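Dnab-like replicative helicase (Bacillus phage SPP1, PDB 3BH0) probably couples ATP hydrolysis to unwinding double-stranded DNA at the phage replication fork, the chain being the ATPase domain of this DnaB-family helicase. Local coordinates at residues F70-A75 / D258-L263; I184-Y189 / I225-L230. All coordinates share one frame; numbering follows the deposited sequence.

Contact 1: residues F70-A75 / D258-L263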
# COMPACT_ATOMS: atom_id res chain seq x y z
N PHE A 70 3.23 -5.93 8.62
CA PHE A 70 2.81 -4.56 8.73
C PHE A 70 3.75 -3.78 7.82
O PHE A 70 4.94 -3.63 8.11
CB PHE A 70 2.90 -4.10 10.19
CG PHE A 70 2.57 -2.66 10.40
CD1 PHE A 70 1.60 -2.03 9.63
CD2 PHE A 70 3.22 -1.94 11.39
CE1 PHE A 70 1.30 -0.70 9.83
CE2 PHE A 70 2.92 -0.60 11.60
CZ PHE A 70 1.96 0.02 10.82
N VAL A 71 3.22 -3.35 6.67
CA VAL A 71 4.03 -2.63 5.70
C VAL A 71 3.64 -1.17 5.58
O VAL A 71 2.47 -0.79 5.61
CB VAL A 71 4.20 -3.39 4.33
CG1 VAL A 71 3.30 -4.58 4.24
CG2 VAL A 71 4.02 -2.49 3.13
N LEU A 72 4.68 -0.36 5.49
CA LEU A 72 4.59 1.08 5.44
C LEU A 72 5.05 1.59 4.07
O LEU A 72 6.10 1.20 3.57
CB LEU A 72 5.45 1.66 6.56
CG LEU A 72 5.08 3.05 7.04
CD1 LEU A 72 3.81 2.98 7.91
CD2 LEU A 72 6.24 3.65 7.80
N ILE A 73 4.23 2.43 3.46
CA ILE A 73 4.56 3.11 2.22
C ILE A 73 4.60 4.58 2.58
O ILE A 73 3.56 5.22 2.76
CB ILE A 73 3.53 2.86 1.08
CG1 ILE A 73 3.46 1.37 0.74
CG2 ILE A 73 3.92 3.64 -0.16
CD1 ILE A 73 2.31 0.99 -0.15
N ALA A 74 5.81 5.10 2.72
CA ALA A 74 6.02 6.48 3.07
C ALA A 74 6.69 7.28 1.94
O ALA A 74 7.57 6.80 1.23
CB ALA A 74 6.79 6.58 4.37
N ALA A 75 6.25 8.51 1.76
CA ALA A 75 6.82 9.37 0.72
C ALA A 75 6.40 10.80 0.97
O ALA A 75 5.35 11.05 1.54
CB ALA A 75 6.37 8.93 -0.67
N ASP A 258 7.43 -4.37 9.41
CA ASP A 258 8.28 -5.40 8.85
C ASP A 258 8.90 -4.89 7.56
O ASP A 258 10.06 -5.15 7.25
CB ASP A 258 7.45 -6.67 8.64
CG ASP A 258 6.69 -7.05 9.88
OD1 ASP A 258 7.34 -7.18 10.95
OD2 ASP A 258 5.45 -7.15 9.83
N ILE A 259 8.09 -4.15 6.80
CA ILE A 259 8.51 -3.60 5.53
C ILE A 259 8.22 -2.10 5.46
O ILE A 259 7.12 -1.65 5.80
CB ILE A 259 7.88 -4.35 4.34
CG1 ILE A 259 8.18 -5.85 4.46
CG2 ILE A 259 8.41 -3.79 3.01
CD1 ILE A 259 7.45 -6.77 3.47
N ILE A 260 9.22 -1.34 5.05
CA ILE A 260 9.05 0.08 4.82
C ILE A 260 9.53 0.39 3.41
O ILE A 260 10.71 0.29 3.09
CB ILE A 260 9.82 0.93 5.85
CG1 ILE A 260 9.31 0.63 7.26
CG2 ILE A 260 9.71 2.44 5.49
CD1 ILE A 260 10.09 1.31 8.40
N GLU A 261 8.58 0.76 2.56
CA GLU A 261 8.94 1.18 1.23
C GLU A 261 8.76 2.68 1.05
O GLU A 261 7.67 3.21 1.19
CB GLU A 261 8.22 0.34 0.17
CG GLU A 261 6.86 -0.14 0.55
CD GLU A 261 6.40 -1.34 -0.26
OE1 GLU A 261 6.83 -2.46 0.06
OE2 GLU A 261 5.57 -1.19 -1.17
N PHE A 262 9.88 3.37 0.80
CA PHE A 262 9.88 4.77 0.43
C PHE A 262 9.74 4.91 -1.08
O PHE A 262 10.21 4.06 -1.84
CB PHE A 262 11.19 5.44 0.85
CG PHE A 262 11.39 5.55 2.34
CD1 PHE A 262 10.37 5.96 3.18
CD2 PHE A 262 12.64 5.29 2.89
CE1 PHE A 262 10.58 6.08 4.56
CE2 PHE A 262 12.87 5.42 4.27
CZ PHE A 262 11.83 5.81 5.10
N LEU A 263 9.07 5.97 -1.50
CA LEU A 263 8.99 6.35 -2.90
C LEU A 263 9.76 7.65 -3.12
O LEU A 263 9.68 8.58 -2.33
CB LEU A 263 7.54 6.51 -3.36
CG LEU A 263 6.68 5.33 -3.81
CD1 LEU A 263 7.18 3.94 -3.41
CD2 LEU A 263 5.29 5.52 -3.28
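Asp258 OD2 accepts the backbone N of Phe70 at 2.8 Å. The donor meets the oxygen on its anti side, 25° out of the carboxylate plane. OD2 also takes a salt bridge from Lys214, while OD1 pairs with Arg287 and Arg68. This buried carboxylate is therefore compensated by three basic side chains, which would probably keep it ionised. Asp258 N returns a bond to Phe70 O, 2.9 Å away.

From there strands 70-74 and 259-263 run parallel, their axes 14° apart. The shortest bond between them joins Glu261 N to Leu72 O at 2.7 Å. Val71, Ile73, Ile259 and Glu261 share one face. There Ile73 and Glu261 project together from neighbouring strands, with Ile73 CG1 3.7 Å from Glu261 CG. The carboxylate of Glu261 bonds through OE1 to the hydroxyl of Tyr65. On the other face, Ala74 CB packs 3.8 Å from Phe262 CD1. Phe262 CG stands beside its backbone N (chi1 -67°), and the ring edge meets Ala74 O in plane.

Helix 81-93 covers Ile73, Glu261 and Leu263 through Phe84. Strand 223-228 flanks residues 70-75, and strand 278-286 flanks residues 258-263.

Contact 2: residues I184-Y189 / I225-L230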
# COMPACT_ATOMS: atom_id res chain seq x y z
N ILE A 184 -6.32 -7.83 2.95
CA ILE A 184 -5.24 -6.84 3.01
C ILE A 184 -5.84 -5.50 3.41
O ILE A 184 -6.73 -5.00 2.74
CB ILE A 184 -4.50 -6.73 1.66
CG1 ILE A 184 -3.94 -8.09 1.25
CG2 ILE A 184 -3.37 -5.66 1.72
CD1 ILE A 184 -4.43 -8.57 -0.08
N VAL A 185 -5.37 -4.93 4.51
CA VAL A 185 -5.91 -3.67 5.01
C VAL A 185 -5.01 -2.50 4.59
O VAL A 185 -3.90 -2.37 5.09
CB VAL A 185 -6.13 -3.72 6.55
CG1 VAL A 185 -6.83 -2.47 7.07
CG2 VAL A 185 -6.94 -4.98 6.91
N MET A 186 -5.49 -1.69 3.65
CA MET A 186 -4.76 -0.50 3.19
C MET A 186 -5.29 0.74 3.88
O MET A 186 -6.50 0.98 3.88
CB MET A 186 -4.88 -0.30 1.68
CG MET A 186 -4.22 -1.35 0.82
SD MET A 186 -3.69 -0.66 -0.77
CE MET A 186 -2.08 0.00 -0.32
N ILE A 187 -4.40 1.54 4.45
CA ILE A 187 -4.84 2.74 5.14
C ILE A 187 -4.33 4.02 4.45
O ILE A 187 -3.14 4.34 4.53
CB ILE A 187 -4.52 2.67 6.64
CG1 ILE A 187 -5.04 1.32 7.18
CG2 ILE A 187 -5.12 3.88 7.39
CD1 ILE A 187 -4.50 0.90 8.49
N ASP A 188 -5.23 4.74 3.75
CA ASP A 188 -4.82 6.02 3.16
C ASP A 188 -4.55 7.02 4.23
O ASP A 188 -5.36 7.85 4.65
CB ASP A 188 -5.68 6.61 2.04
CG ASP A 188 -4.96 7.79 1.31
OD1 ASP A 188 -3.86 8.24 1.74
OD2 ASP A 188 -5.51 8.28 0.30
N TYR A 189 -3.32 6.81 4.64
CA TYR A 189 -2.47 7.57 5.49
C TYR A 189 -2.75 7.60 6.96
O TYR A 189 -3.82 8.01 7.43
CB TYR A 189 -1.76 8.73 4.77
CG TYR A 189 -1.94 10.15 5.19
CD1 TYR A 189 -1.17 10.68 6.22
CD2 TYR A 189 -2.78 11.00 4.47
CE1 TYR A 189 -1.30 12.01 6.58
CE2 TYR A 189 -2.90 12.34 4.82
CZ TYR A 189 -2.16 12.84 5.87
OH TYR A 189 -2.29 14.15 6.22
N ILE A 225 -1.21 -2.50 5.33
CA ILE A 225 -0.41 -1.58 4.53
C ILE A 225 -0.83 -0.14 4.86
O ILE A 225 -1.91 0.32 4.47
CB ILE A 225 -0.51 -1.84 3.01
CG1 ILE A 225 -0.04 -3.27 2.66
CG2 ILE A 225 0.35 -0.87 2.26
CD1 ILE A 225 -0.31 -3.68 1.23
N ALA A 226 0.01 0.56 5.61
CA ALA A 226 -0.23 1.93 5.95
C ALA A 226 0.65 2.89 5.14
O ALA A 226 1.89 2.77 5.10
CB ALA A 226 -0.06 2.16 7.46
N LEU A 227 -0.02 3.83 4.48
CA LEU A 227 0.61 4.99 3.87
C LEU A 227 0.98 5.97 4.98
O LEU A 227 0.26 6.12 5.96
CB LEU A 227 -0.33 5.64 2.84
CG LEU A 227 -0.28 5.12 1.40
CD1 LEU A 227 -0.57 3.64 1.35
CD2 LEU A 227 -1.24 5.87 0.49
N SER A 228 2.11 6.65 4.79
CA SER A 228 2.64 7.55 5.79
C SER A 228 3.33 8.73 5.13
O SER A 228 4.02 8.60 4.12
CB SER A 228 3.64 6.82 6.70
OG SER A 228 4.35 7.74 7.50
N GLN A 229 3.13 9.90 5.73
CA GLN A 229 3.77 11.11 5.26
C GLN A 229 5.19 11.09 5.77
O GLN A 229 5.57 10.18 6.51
CB GLN A 229 2.99 12.34 5.76
CG GLN A 229 3.11 12.66 7.26
CD GLN A 229 1.99 13.64 7.74
OE1 GLN A 229 1.31 14.27 6.94
NE2 GLN A 229 1.81 13.73 9.05
N LEU A 230 6.00 12.05 5.33
CA LEU A 230 7.39 12.19 5.81
C LEU A 230 7.68 13.63 6.13
O LEU A 230 6.98 14.53 5.65
CB LEU A 230 8.40 11.67 4.78
CG LEU A 230 8.54 10.15 4.70
CD1 LEU A 230 9.24 9.75 3.42
CD2 LEU A 230 9.27 9.61 5.89
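A beta-alpha-beta unit of the P-loop NTPase core joins parallel strands 183-188 and 223-228, whose axes here lie 13° apart, with helix 202-220 as the crossover. Ile225 uses both backbone polar atoms: its N gives a 2.7 Å, almost straight bond to Val185 O, and its O receives Ile187 N at 2.8 Å. Further along, Leu227 N donates to Ile187 O at 3.2 Å.

Met186 runs alongside Ile225 on one face. The Met186 chain bends at its last torsion (chi3 86°), which brings CE to 3.6 Å from Ile225 CG2. Ile225 CD1 reaches the other way, to Ile184 CG2 at 3.7 Å. Leu227 continues this apolar row. Its side chain meets that of Asp188 at a slant, CD2 3.7 Å from OD1.

Past the paired part, the backbone at Asp188 fits an inverse gamma turn, though its closing bond is modelled too short to be relied on. Tyr189 CB then packs 3.9 Å from Leu227 CB. The Tyr189 ring and the Gln229 amide cross with their planes 50° apart, and Gln229 OE1 stands 3.5 Å from Tyr189 CE1.

Helix 81-93 covers Met186, Ile225 and Leu227, with Leu227 touching Lys81 of the probable Walker A loop. Helix 164-176 packs on Val185 and Ile187. Strand 98-103 flanks residues 184-189, and strand 70-74 flanks residues 225-230.

The two contacts are successive parts of one sheet. Strand 223-228 of contact 2 lies directly beside strand 70-74 of contact 1. Val71 O and Ala226 N, 2.8 Å apart, probably form a hydrogen bond between them, as do Ile73 O and Ser228 N. Both strands of contact 2 come from the chain between the two strands of contact 1. Contact 1 is wholly buried and begins with a charged cluster. Contact 2 is mainly apolar in its buried part but ends near the surface, at Tyr189 and Gln229. The same helix, 81-93, lies over the Ile73 side of contact 1 and the Ile225 side of contact 2. Contact 1 includes Ala75 of the probable Walker A loop; contact 2 touches that loop through Leu227.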